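Local coordinates for protein poly-beta-1,6-N-acetyl-D-glucosamine N-deacetylase (Aggregatibacter actinomycetemcomitans, PDB 4U10) that probably hydrolyses the N-acetyl amide bonds of poly-beta-1,6-N-acetyl-D-glucosamine through its metal-dependent polysaccharide deacetylase domain, the part of the longer protein present here, at residues 180-192 / 214-226. Numbering follows the deposited sequence.
Sequences YKNRLVQDFSRSS and NDVAIDAAKQSGM
K181 passes obliquely over V216 to reach D219, joining helices 177-199 and 215-222. Its CB and CG lie against V216 CG1, CB at 4.0 Å; CE passes D219 OD2 and Q223 OE1; and a bend at the last torsion (chi4 62°) brings NZ 3.0 Å from D219 OD2, a salt bridge on that oxygen's anti lone pair. A lysine suits this margin, its methylenes covering valine while its charge meets a carboxylate. Further in, A220 is a knob among K181, L184, V185 and F188, its CB 3.5 Å from F188 CD2; so small a side chain lets the helix axes approach to 8.4 Å. N214 does two jobs: OD1 caps the helix at A217 N (2.9 Å), while ND2 donates almost straight (164°) to Y180 OH at the ring's edge, ring and amide planes nearly perpendicular. Y180 OH also bonds V164 O. Beside the close V185-A220 pair, a water donates to V185 O and A220 O and accepts from S224 OG, and G225, with positive phi, closes a Schellman motif. F188 also packs on M206 of strand 205-207; its side chain lies about 9 Å from those of zinc ligands H144 and H149. A220 is thus a single knob in a hole between two helices crossing at -39° in the polysaccharide deacetylase (NodB) domain.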
# COMPACT_ATOMS: atom_id res chain seq x y z
N TYR A 180 -13.89 1.84 19.32
CA TYR A 180 -13.40 2.11 18.00
C TYR A 180 -11.86 2.20 18.01
O TYR A 180 -11.16 1.57 17.19
CB TYR A 180 -14.09 3.41 17.50
CG TYR A 180 -13.46 4.02 16.29
CD1 TYR A 180 -13.05 3.21 15.20
CD2 TYR A 180 -13.26 5.41 16.21
CE1 TYR A 180 -12.47 3.78 14.11
CE2 TYR A 180 -12.68 5.98 15.12
CZ TYR A 180 -12.25 5.18 14.09
OH TYR A 180 -11.64 5.80 13.02
N LYS A 181 -11.32 2.93 18.97
CA LYS A 181 -9.88 3.03 19.04
C LYS A 181 -9.21 1.70 19.28
O LYS A 181 -8.14 1.41 18.71
CB LYS A 181 -9.41 4.03 20.09
CG LYS A 181 -7.88 4.09 20.10
CD LYS A 181 -7.28 5.24 20.90
CE LYS A 181 -5.79 5.37 20.64
NZ LYS A 181 -5.53 5.68 19.20
N ASN A 182 -9.77 0.90 20.19
CA ASN A 182 -9.33 -0.45 20.50
C ASN A 182 -9.28 -1.34 19.25
O ASN A 182 -8.42 -2.15 19.08
CB ASN A 182 -10.35 -1.10 21.48
CG ASN A 182 -10.06 -0.82 22.95
OD1 ASN A 182 -9.13 -0.08 23.30
ND2 ASN A 182 -10.86 -1.44 23.82
N ARG A 183 -10.34 -1.24 18.44
CA ARG A 183 -10.48 -2.01 17.21
C ARG A 183 -9.29 -1.70 16.28
O ARG A 183 -8.69 -2.62 15.79
CB ARG A 183 -11.82 -1.76 16.49
CG ARG A 183 -11.97 -2.51 15.17
CD ARG A 183 -13.42 -2.71 14.73
NE ARG A 183 -14.12 -1.42 14.60
CZ ARG A 183 -14.06 -0.59 13.55
NH1 ARG A 183 -13.36 -0.91 12.44
NH2 ARG A 183 -14.69 0.57 13.60
N LEU A 184 -8.93 -0.42 16.11
CA LEU A 184 -7.76 -0.07 15.32
C LEU A 184 -6.41 -0.47 15.94
O LEU A 184 -5.51 -1.05 15.27
CB LEU A 184 -7.75 1.42 15.04
CG LEU A 184 -9.00 2.10 14.57
CD1 LEU A 184 -8.65 3.53 14.16
CD2 LEU A 184 -9.72 1.39 13.46
N VAL A 185 -6.22 -0.17 17.23
CA VAL A 185 -4.99 -0.52 17.88
C VAL A 185 -4.73 -2.02 17.77
O VAL A 185 -3.64 -2.43 17.44
CB VAL A 185 -5.00 -0.12 19.36
CG1 VAL A 185 -3.72 -0.63 20.04
CG2 VAL A 185 -5.09 1.41 19.49
N GLN A 186 -5.71 -2.87 18.03
CA GLN A 186 -5.41 -4.32 18.05
C GLN A 186 -5.21 -4.87 16.65
O GLN A 186 -4.37 -5.75 16.48
CB GLN A 186 -6.46 -5.12 18.81
CG GLN A 186 -6.69 -4.59 20.26
CD GLN A 186 -5.38 -4.34 21.04
OE1 GLN A 186 -5.33 -3.53 21.97
NE2 GLN A 186 -4.33 -4.97 20.63
N ASP A 187 -6.00 -4.37 15.69
CA ASP A 187 -5.83 -4.84 14.30
C ASP A 187 -4.43 -4.47 13.80
O ASP A 187 -3.76 -5.32 13.26
CB ASP A 187 -6.87 -4.23 13.37
CG ASP A 187 -6.74 -4.76 11.96
OD1 ASP A 187 -5.95 -4.13 11.23
OD2 ASP A 187 -7.37 -5.81 11.65
N PHE A 188 -4.02 -3.22 13.97
CA PHE A 188 -2.69 -2.79 13.57
C PHE A 188 -1.58 -3.53 14.25
O PHE A 188 -0.57 -3.85 13.64
CB PHE A 188 -2.49 -1.27 13.73
CG PHE A 188 -3.49 -0.44 12.99
CD1 PHE A 188 -4.27 -0.98 11.98
CD2 PHE A 188 -3.59 0.94 13.23
CE1 PHE A 188 -5.17 -0.26 11.31
CE2 PHE A 188 -4.50 1.70 12.55
CZ PHE A 188 -5.30 1.11 11.55
N SER A 189 -1.71 -3.74 15.55
CA SER A 189 -0.75 -4.50 16.29
C SER A 189 -0.67 -5.99 15.84
O SER A 189 0.42 -6.52 15.69
CB SER A 189 -1.08 -4.40 17.77
OG SER A 189 -0.52 -5.49 18.43
N ARG A 190 -1.79 -6.64 15.54
CA ARG A 190 -1.72 -7.98 14.93
C ARG A 190 -1.05 -8.00 13.55
O ARG A 190 -0.38 -8.95 13.19
CB ARG A 190 -3.11 -8.60 14.75
CG ARG A 190 -3.88 -8.89 16.03
CD ARG A 190 -5.33 -9.25 15.65
NE ARG A 190 -6.18 -8.98 16.77
CZ ARG A 190 -7.40 -8.46 16.76
NH1 ARG A 190 -8.03 -8.16 15.63
NH2 ARG A 190 -8.03 -8.27 17.96
N SER A 191 -1.30 -6.99 12.73
CA SER A 191 -0.65 -6.86 11.45
C SER A 191 0.88 -6.77 11.57
O SER A 191 1.62 -7.47 10.84
CB SER A 191 -1.25 -5.71 10.66
OG SER A 191 -0.60 -5.47 9.42
N SER A 192 1.35 -5.88 12.43
CA SER A 192 2.79 -5.76 12.73
C SER A 192 3.38 -7.12 13.12
O SER A 192 4.41 -7.51 12.63
CB SER A 192 2.98 -4.82 13.91
OG SER A 192 4.36 -4.61 14.16
N ASN A 214 -7.53 8.96 9.63
CA ASN A 214 -7.85 10.03 10.52
C ASN A 214 -6.89 10.02 11.69
O ASN A 214 -5.93 9.25 11.72
CB ASN A 214 -9.35 9.96 10.96
CG ASN A 214 -9.64 8.77 11.86
OD1 ASN A 214 -8.78 8.31 12.55
ND2 ASN A 214 -10.84 8.30 11.84
N ASP A 215 -7.12 10.91 12.65
CA ASP A 215 -6.27 11.02 13.82
C ASP A 215 -6.27 9.80 14.71
O ASP A 215 -5.22 9.45 15.28
CB ASP A 215 -6.59 12.31 14.67
CG ASP A 215 -8.04 12.42 15.09
OD1 ASP A 215 -8.99 11.98 14.37
OD2 ASP A 215 -8.22 13.00 16.16
N VAL A 216 -7.39 9.11 14.82
CA VAL A 216 -7.39 7.94 15.68
C VAL A 216 -6.54 6.81 15.05
O VAL A 216 -5.74 6.14 15.69
CB VAL A 216 -8.85 7.49 15.97
CG1 VAL A 216 -8.91 6.14 16.70
CG2 VAL A 216 -9.55 8.56 16.82
N ALA A 217 -6.73 6.62 13.76
CA ALA A 217 -5.98 5.63 13.01
C ALA A 217 -4.50 5.96 13.09
O ALA A 217 -3.68 5.08 13.26
CB ALA A 217 -6.44 5.61 11.58
N ILE A 218 -4.15 7.24 12.99
CA ILE A 218 -2.73 7.61 12.99
C ILE A 218 -2.10 7.21 14.30
O ILE A 218 -1.00 6.67 14.34
CB ILE A 218 -2.53 9.16 12.80
CG1 ILE A 218 -2.58 9.51 11.32
CG2 ILE A 218 -1.16 9.56 13.30
CD1 ILE A 218 -2.71 10.99 11.04
N ASP A 219 -2.79 7.50 15.39
CA ASP A 219 -2.23 7.23 16.71
C ASP A 219 -2.20 5.71 17.00
O ASP A 219 -1.29 5.22 17.65
CB ASP A 219 -2.99 7.95 17.79
CG ASP A 219 -2.36 7.74 19.20
OD1 ASP A 219 -1.24 8.23 19.40
OD2 ASP A 219 -2.96 7.01 20.04
N ALA A 220 -3.19 4.99 16.48
CA ALA A 220 -3.24 3.52 16.58
C ALA A 220 -2.06 2.89 15.87
O ALA A 220 -1.47 1.96 16.41
CB ALA A 220 -4.55 2.94 15.99
N ALA A 221 -1.72 3.38 14.67
CA ALA A 221 -0.61 2.90 13.89
C ALA A 221 0.71 3.24 14.59
O ALA A 221 1.62 2.38 14.67
CB ALA A 221 -0.62 3.50 12.50
N LYS A 222 0.84 4.48 15.02
CA LYS A 222 2.02 4.95 15.75
C LYS A 222 2.32 4.04 16.93
O LYS A 222 3.48 3.71 17.16
CB LYS A 222 1.83 6.41 16.20
CG LYS A 222 2.73 6.90 17.35
CD LYS A 222 2.48 8.39 17.51
CE LYS A 222 3.04 9.01 18.79
NZ LYS A 222 2.92 10.51 18.74
N GLN A 223 1.31 3.63 17.68
CA GLN A 223 1.58 2.75 18.79
C GLN A 223 2.24 1.42 18.42
O GLN A 223 2.80 0.78 19.29
CB GLN A 223 0.36 2.42 19.60
CG GLN A 223 -0.13 3.56 20.42
CD GLN A 223 -1.29 3.16 21.30
OE1 GLN A 223 -2.33 3.82 21.28
NE2 GLN A 223 -1.11 2.10 22.07
N SER A 224 2.09 0.97 17.17
CA SER A 224 2.73 -0.28 16.74
C SER A 224 3.95 -0.07 15.86
O SER A 224 4.42 -1.01 15.23
CB SER A 224 1.72 -1.23 16.09
OG SER A 224 0.88 -1.75 17.10
N GLY A 225 4.48 1.14 15.85
CA GLY A 225 5.73 1.44 15.16
C GLY A 225 5.59 1.99 13.77
O GLY A 225 6.55 1.98 13.01
N MSE A 226 4.40 2.48 13.40
CA MSE A 226 4.19 2.99 12.06
C MSE A 226 3.78 4.43 12.17
O MSE A 226 2.55 4.77 12.17
CB MSE A 226 3.18 2.09 11.39
CG MSE A 226 3.69 0.66 11.43
SE MSE A 226 2.32 -0.51 10.62
CE MSE A 226 1.42 -1.33 12.03
O HOH W 1 -1.37 -0.57 17.40
O HOH W 2 5.23 -2.33 13.07